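Local coordinates for protein PBP5 (Haemophilus influenzae, PDB 3A3J) that removes the terminal D-alanine from peptidoglycan precursor peptides, acting as a serine D-alanyl-D-alanine carboxypeptidase of the penicillin-binding protein family, at residues M201-T206 / Y211-S216; S227-V232 / K243-W248; G189-W192 / N197-G200. All coordinates share one frame; numbering follows the deposited sequence.

Contact 1: M201-T206 / Y211-S216; sequences MKTGHT and YNLVAS. With SO4 (sulfate ion), chain B.
With chi1 at 53°, T203 holds OG1 between its own backbone N and carbonyl carbon and keeps methyl CG2 beside the N, while L213, whose CG lies anti to its N (chi1 166°), reaches across the strand pair until CD1 meets that methyl, CG2 to CD1 3.6 Å. The segments are the arms of a β hairpin at the edge of the central antiparallel sheet, and K202, T203 and G204 form the KTG motif lining the active site of this family. A classic β bulge opens the pairing: M201 N (2.7 Å) and K202 N (3.1 Å) both donate to V214 O, and the K202 bond runs in the carbonyl plane on a lone pair. The peptide before M201 is cis. M201 CB packs against V214 CG1, and both side chains touch M40 of helix 38-51. K202, which probably binds substrate, turns its end away from the hairpin; NZ bonds to I96 O and more weakly to S99 OG. T203 OG1 donates to sulfate O1 at 2.7 Å. This ion, probably from the crystallisation liquor, is also bound by R238, an arrangement consistent with a place for a substrate carboxylate. G204 suits its position because, having no side chain, it lets N212 OD1 come within 3.0 Å of its CA; N212 ND2 meanwhile bonds to P34 O. In the paired backbone, N212 N donates to G204 O at 2.8 Å from 43° above the carbonyl plane. Farther along, H205 CB sits 3.4 Å from Y211 CD1.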
# COMPACT_ATOMS: atom_id res chain seq x y z
N MET A 201 7.76 4.73 4.27
CA MET A 201 7.44 5.00 2.86
C MET A 201 7.51 6.49 2.49
O MET A 201 8.22 6.86 1.59
CB MET A 201 6.02 4.46 2.59
CG MET A 201 5.50 4.61 1.22
SD MET A 201 4.22 3.32 0.85
CE MET A 201 5.14 1.81 0.91
N LYS A 202 6.76 7.35 3.18
CA LYS A 202 6.68 8.70 2.69
C LYS A 202 6.21 9.63 3.77
O LYS A 202 5.34 9.27 4.51
CB LYS A 202 5.65 8.70 1.53
CG LYS A 202 5.24 10.10 0.97
CD LYS A 202 6.33 10.80 0.23
CE LYS A 202 7.17 9.99 -0.69
NZ LYS A 202 8.00 11.03 -1.39
N THR A 203 6.74 10.85 3.80
CA THR A 203 6.40 11.84 4.82
C THR A 203 5.66 13.01 4.24
O THR A 203 5.70 13.21 3.03
CB THR A 203 7.72 12.44 5.42
OG1 THR A 203 8.55 12.94 4.34
CG2 THR A 203 8.52 11.34 6.07
N GLY A 204 5.01 13.80 5.09
CA GLY A 204 4.34 14.98 4.60
C GLY A 204 3.98 15.87 5.78
O GLY A 204 4.12 15.45 6.96
N HIS A 205 3.51 17.07 5.48
CA HIS A 205 3.05 18.02 6.51
C HIS A 205 2.08 18.99 5.86
O HIS A 205 2.26 19.39 4.70
CB HIS A 205 4.26 18.75 7.18
CG HIS A 205 5.16 19.49 6.22
ND1 HIS A 205 4.89 20.78 5.79
CD2 HIS A 205 6.29 19.11 5.58
CE1 HIS A 205 5.79 21.14 4.90
NE2 HIS A 205 6.67 20.15 4.77
N THR A 206 1.07 19.40 6.60
CA THR A 206 0.18 20.42 6.10
C THR A 206 -0.20 21.30 7.26
O THR A 206 -0.43 20.79 8.36
CB THR A 206 -1.14 19.79 5.55
OG1 THR A 206 -2.14 20.81 5.44
CG2 THR A 206 -1.66 18.73 6.54
N TYR A 211 1.73 16.92 10.87
CA TYR A 211 2.70 16.09 10.18
C TYR A 211 2.19 14.66 9.94
O TYR A 211 1.44 14.10 10.75
CB TYR A 211 3.99 16.00 10.98
CG TYR A 211 4.74 17.34 11.04
CD1 TYR A 211 5.66 17.68 10.06
CD2 TYR A 211 4.47 18.26 12.05
CE1 TYR A 211 6.30 18.96 10.08
CE2 TYR A 211 5.12 19.55 12.09
CZ TYR A 211 6.00 19.88 11.11
OH TYR A 211 6.62 21.13 11.16
N ASN A 212 2.60 14.03 8.84
CA ASN A 212 2.06 12.73 8.58
C ASN A 212 3.14 11.82 8.04
O ASN A 212 4.23 12.27 7.63
CB ASN A 212 0.78 12.86 7.66
CG ASN A 212 1.08 13.38 6.26
OD1 ASN A 212 2.18 13.20 5.71
ND2 ASN A 212 0.09 13.95 5.65
N LEU A 213 2.93 10.53 8.13
CA LEU A 213 3.97 9.63 7.66
C LEU A 213 3.33 8.31 7.35
O LEU A 213 2.47 7.90 8.05
CB LEU A 213 5.01 9.41 8.79
CG LEU A 213 6.05 8.28 8.67
CD1 LEU A 213 6.90 8.43 7.47
CD2 LEU A 213 6.95 8.02 9.96
N VAL A 214 3.78 7.65 6.29
CA VAL A 214 3.37 6.32 5.99
C VAL A 214 4.60 5.45 6.13
O VAL A 214 5.59 5.68 5.49
CB VAL A 214 2.81 6.27 4.53
CG1 VAL A 214 2.48 4.81 4.14
CG2 VAL A 214 1.54 7.04 4.51
N ALA A 215 4.58 4.47 7.02
CA ALA A 215 5.78 3.66 7.22
C ALA A 215 5.43 2.20 7.02
O ALA A 215 4.30 1.79 7.22
CB ALA A 215 6.40 3.93 8.65
N SER A 216 6.40 1.42 6.60
CA SER A 216 6.19 0.03 6.54
C SER A 216 7.48 -0.62 7.02
O SER A 216 8.57 -0.10 6.74
CB SER A 216 5.86 -0.40 5.11
OG SER A 216 5.65 -1.83 5.04
S SO4 B . 8.36 16.43 5.19
O1 SO4 B . 8.27 15.61 3.98
O2 SO4 B . 7.12 16.63 5.95
O3 SO4 B . 9.36 15.69 5.94
O4 SO4 B . 8.69 17.87 4.87

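Contact 2: S227-V232 / K243-W248; sequences SVVMGV and KKLLQW
Strand 227-230 and helix 243-248 run roughly antiparallel, at 150° with their axes 8.7 Å apart, and their nearest CA atoms are those of S227 and L246. Two helix leucines, L245 and L246, meet S227 and V229 across that gap. L246 has CG anti to its carbonyl carbon (chi1 -63°), which carries the branched end back toward the strand, where CD2 approaches S227 OG at 3.6 Å and S227 CB at 3.9 Å. The small serine suits this place: its side chain is short enough for the CD2 branch of L246 to pack directly against its CB and OG. One residue earlier in the helix, L245 directs its CB toward the strand. Its CD1 reaches V229 CG1 at 3.8 Å, and the same methyl lies 4.3 Å from S227 CB. Such packing is that of a helix laid on a central antiparallel sheet, as in the penicillin-recognising serine enzymes related to β-lactamases. Helix 235-252 lies over the face bearing S227 and V229, whereas V228 and M230, both apolar, turn to helix 151-164. On the helix, L246 also touches L14 and A217 of the flanking strands, and L245 touches T24. K243, whose CB points away from the strand, makes a salt bridge with D193; K244, also without contact to the strand, pairs with E241. Where the chain turns a corner, G231 takes a positive phi of 61°, a conformation that favours glycine, and forms with V232 a G1 β bulge opposite Y211.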
# COMPACT_ATOMS: atom_id res chain seq x y z
N SER A 227 2.03 1.39 8.68
CA SER A 227 1.30 2.33 9.54
C SER A 227 1.08 3.64 8.83
O SER A 227 1.89 3.99 7.96
CB SER A 227 2.14 2.63 10.80
OG SER A 227 3.54 3.00 10.49
N VAL A 228 0.07 4.41 9.27
CA VAL A 228 -0.16 5.70 8.76
C VAL A 228 -0.58 6.55 9.94
O VAL A 228 -1.47 6.17 10.66
CB VAL A 228 -1.32 5.75 7.63
CG1 VAL A 228 -1.47 7.14 7.08
CG2 VAL A 228 -1.04 4.74 6.50
N VAL A 229 0.07 7.70 10.14
CA VAL A 229 -0.39 8.66 11.12
C VAL A 229 -0.58 10.04 10.43
O VAL A 229 0.21 10.44 9.57
CB VAL A 229 0.65 8.79 12.32
CG1 VAL A 229 0.88 7.40 12.94
CG2 VAL A 229 2.03 9.35 11.83
N MET A 230 -1.63 10.75 10.82
CA MET A 230 -1.91 11.99 10.21
C MET A 230 -2.18 12.97 11.31
O MET A 230 -2.67 12.58 12.37
CB MET A 230 -3.14 11.85 9.27
CG MET A 230 -2.79 11.11 8.05
SD MET A 230 -4.19 10.52 7.05
CE MET A 230 -3.41 10.75 5.45
N GLY A 231 -1.89 14.25 11.04
CA GLY A 231 -2.15 15.32 11.99
C GLY A 231 -1.37 15.11 13.29
O GLY A 231 -1.94 15.29 14.34
N VAL A 232 -0.08 14.73 13.21
CA VAL A 232 0.80 14.68 14.37
C VAL A 232 1.42 16.08 14.62
O VAL A 232 1.87 16.73 13.66
CB VAL A 232 1.92 13.64 14.17
CG1 VAL A 232 2.71 13.44 15.50
CG2 VAL A 232 1.35 12.31 13.75
N LYS A 243 6.65 4.30 15.10
CA LYS A 243 7.41 3.21 15.72
C LYS A 243 6.59 2.56 16.86
O LYS A 243 6.58 1.36 17.01
CB LYS A 243 8.76 3.74 16.23
CG LYS A 243 9.62 2.67 16.85
CD LYS A 243 11.10 3.07 16.91
CE LYS A 243 11.81 2.18 17.96
NZ LYS A 243 13.32 2.13 17.80
N LYS A 244 5.84 3.36 17.60
CA LYS A 244 4.96 2.81 18.61
C LYS A 244 3.91 1.82 18.01
O LYS A 244 3.61 0.74 18.59
CB LYS A 244 4.23 3.93 19.36
CG LYS A 244 4.99 4.47 20.61
CD LYS A 244 4.19 5.49 21.41
CE LYS A 244 5.10 6.61 22.00
NZ LYS A 244 4.23 7.69 22.48
N LEU A 245 3.26 2.24 16.91
CA LEU A 245 2.29 1.37 16.23
C LEU A 245 2.97 0.11 15.73
O LEU A 245 2.48 -1.01 15.97
CB LEU A 245 1.65 2.08 15.06
CG LEU A 245 0.59 3.04 15.58
CD1 LEU A 245 0.20 3.99 14.40
CD2 LEU A 245 -0.68 2.24 16.04
N LEU A 246 4.11 0.26 15.07
CA LEU A 246 4.72 -0.88 14.46
C LEU A 246 5.12 -1.94 15.56
O LEU A 246 4.80 -3.13 15.43
CB LEU A 246 5.89 -0.44 13.61
CG LEU A 246 5.50 0.47 12.43
CD1 LEU A 246 6.77 0.99 11.75
CD2 LEU A 246 4.60 -0.30 11.42
N GLN A 247 5.83 -1.49 16.60
CA GLN A 247 6.31 -2.37 17.69
C GLN A 247 5.18 -3.02 18.45
O GLN A 247 5.27 -4.18 18.78
CB GLN A 247 7.23 -1.61 18.66
CG GLN A 247 8.61 -1.29 18.07
CD GLN A 247 9.40 -0.41 19.06
OE1 GLN A 247 8.80 0.32 19.90
NE2 GLN A 247 10.72 -0.51 19.01
N TRP A 248 4.11 -2.29 18.72
CA TRP A 248 2.93 -2.91 19.28
C TRP A 248 2.42 -3.98 18.36
O TRP A 248 1.91 -5.05 18.79
CB TRP A 248 1.85 -1.88 19.40
CG TRP A 248 0.57 -2.36 20.02
CD1 TRP A 248 0.34 -2.57 21.36
CD2 TRP A 248 -0.68 -2.63 19.36
NE1 TRP A 248 -0.96 -2.93 21.57
CE2 TRP A 248 -1.62 -2.99 20.36
CE3 TRP A 248 -1.11 -2.61 18.02
CZ2 TRP A 248 -2.94 -3.34 20.07
CZ3 TRP A 248 -2.41 -2.94 17.73
CH2 TRP A 248 -3.32 -3.29 18.75

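Contact 3: G189-W192 / N197-G200; sequences GLLW and NVDG
V198 sets its isopropyl group against L190, whose CB lies 3.8 Å from V198 CG1 and 3.9 Å from V198 CG2, so that both methyls straddle a single carbon. V198 CG1 is anti to its backbone N (chi1 171°), which puts CG2 beside that N and turns the pair of branches together toward the 3-10 segment. L191 works on the backbone instead: its CD2 comes to 3.5 Å from V198 O and 3.9 Å from D199 CA. Between the two chains one water donates to L190 O at 2.6 Å and accepts from V198 N at 3.0 Å. The short turn that presents both leucines is closed by W192 N donating to G189 O at 2.8 Å. Next outward, L190 rests on S242 and E239 of helix 235-252 and on L213, and K175 binds L191 O. On the other side, N197 and D199 pair with T218 and S216 of strand 210-218, and D199 with G200 makes a classic β bulge facing S216. D199 points its CB away from the leucines, and its carboxylate is bound by Y169 and R224; an acid suits this place because they offer it a hydroxyl and a positive charge. Strand 197-206 is the outermost of its sheet within the chain, so the N-H of V198 points to the side where no further strand runs. Leucine and valine suit the dry part of this join, while the bridging water supplies a polar partner to a backbone donor and acceptor that no direct bond links here.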
# COMPACT_ATOMS: atom_id res chain seq x y z
N GLY A 189 12.93 9.51 9.07
CA GLY A 189 14.04 9.20 10.03
C GLY A 189 14.11 7.70 10.38
O GLY A 189 15.18 7.15 10.69
N LEU A 190 12.98 7.00 10.29
CA LEU A 190 12.94 5.57 10.72
C LEU A 190 13.86 4.70 9.90
O LEU A 190 14.20 3.58 10.28
CB LEU A 190 11.51 5.03 10.82
CG LEU A 190 10.65 5.77 11.85
CD1 LEU A 190 9.23 5.22 11.82
CD2 LEU A 190 11.19 5.66 13.30
N LEU A 191 14.32 5.20 8.78
CA LEU A 191 15.22 4.39 7.97
C LEU A 191 16.59 4.29 8.64
O LEU A 191 17.44 3.47 8.24
CB LEU A 191 15.40 5.02 6.60
CG LEU A 191 14.21 5.15 5.60
CD1 LEU A 191 14.64 6.04 4.31
CD2 LEU A 191 13.71 3.81 5.17
N TRP A 192 16.87 5.19 9.57
CA TRP A 192 18.16 5.13 10.25
C TRP A 192 18.02 4.26 11.53
O TRP A 192 19.01 4.03 12.22
CB TRP A 192 18.65 6.54 10.61
CG TRP A 192 19.23 7.23 9.46
CD1 TRP A 192 20.54 7.23 9.08
CD2 TRP A 192 18.51 7.96 8.43
NE1 TRP A 192 20.70 7.98 7.91
CE2 TRP A 192 19.46 8.41 7.48
CE3 TRP A 192 17.15 8.24 8.21
CZ2 TRP A 192 19.11 9.18 6.33
CZ3 TRP A 192 16.79 9.06 7.07
CH2 TRP A 192 17.78 9.51 6.17
N ASN A 197 13.05 -2.79 11.27
CA ASN A 197 13.41 -2.81 9.84
C ASN A 197 12.41 -2.00 8.99
O ASN A 197 11.56 -2.57 8.31
CB ASN A 197 13.50 -4.24 9.32
CG ASN A 197 14.29 -5.15 10.29
OD1 ASN A 197 15.52 -5.03 10.39
ND2 ASN A 197 13.58 -6.01 11.04
N VAL A 198 12.47 -0.68 9.09
CA VAL A 198 11.61 0.19 8.31
C VAL A 198 12.20 0.39 6.95
O VAL A 198 13.37 0.70 6.83
CB VAL A 198 11.42 1.51 9.00
CG1 VAL A 198 10.67 2.52 8.06
CG2 VAL A 198 10.65 1.27 10.28
N ASP A 199 11.42 0.17 5.90
CA ASP A 199 11.96 0.35 4.55
C ASP A 199 11.09 1.21 3.64
O ASP A 199 11.32 1.23 2.41
CB ASP A 199 12.27 -1.01 3.92
CG ASP A 199 11.00 -1.87 3.70
OD1 ASP A 199 9.84 -1.42 3.93
OD2 ASP A 199 11.19 -3.00 3.25
N GLY A 200 10.15 1.95 4.26
CA GLY A 200 9.31 2.95 3.60
C GLY A 200 8.56 3.74 4.64
O GLY A 200 8.63 3.41 5.82
O HOH W 1 14.77 1.08 9.95

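In the fold
From the N terminus the chain first reaches contact 3, where the turn at 189-192 folds back on the start of strand 197-206 through a short loop. That same strand runs on into contact 1, closing the hairpin with 210-218, and strand 224-232 follows to supply the first half of contact 2, which the helix 235-252 completes after a turn. The three closures come in series; none encloses or crosses another. They are stitched laterally through strand 210-218: S216 probably hydrogen-bonds to D199 and G200, A215 O to S227 N. Helix 235-252 touches all three, its R238 meeting T203 and Y211, L246 V198, and K243 L190. Together they tie the sheet's edge strand, its inner strands and one covering helix.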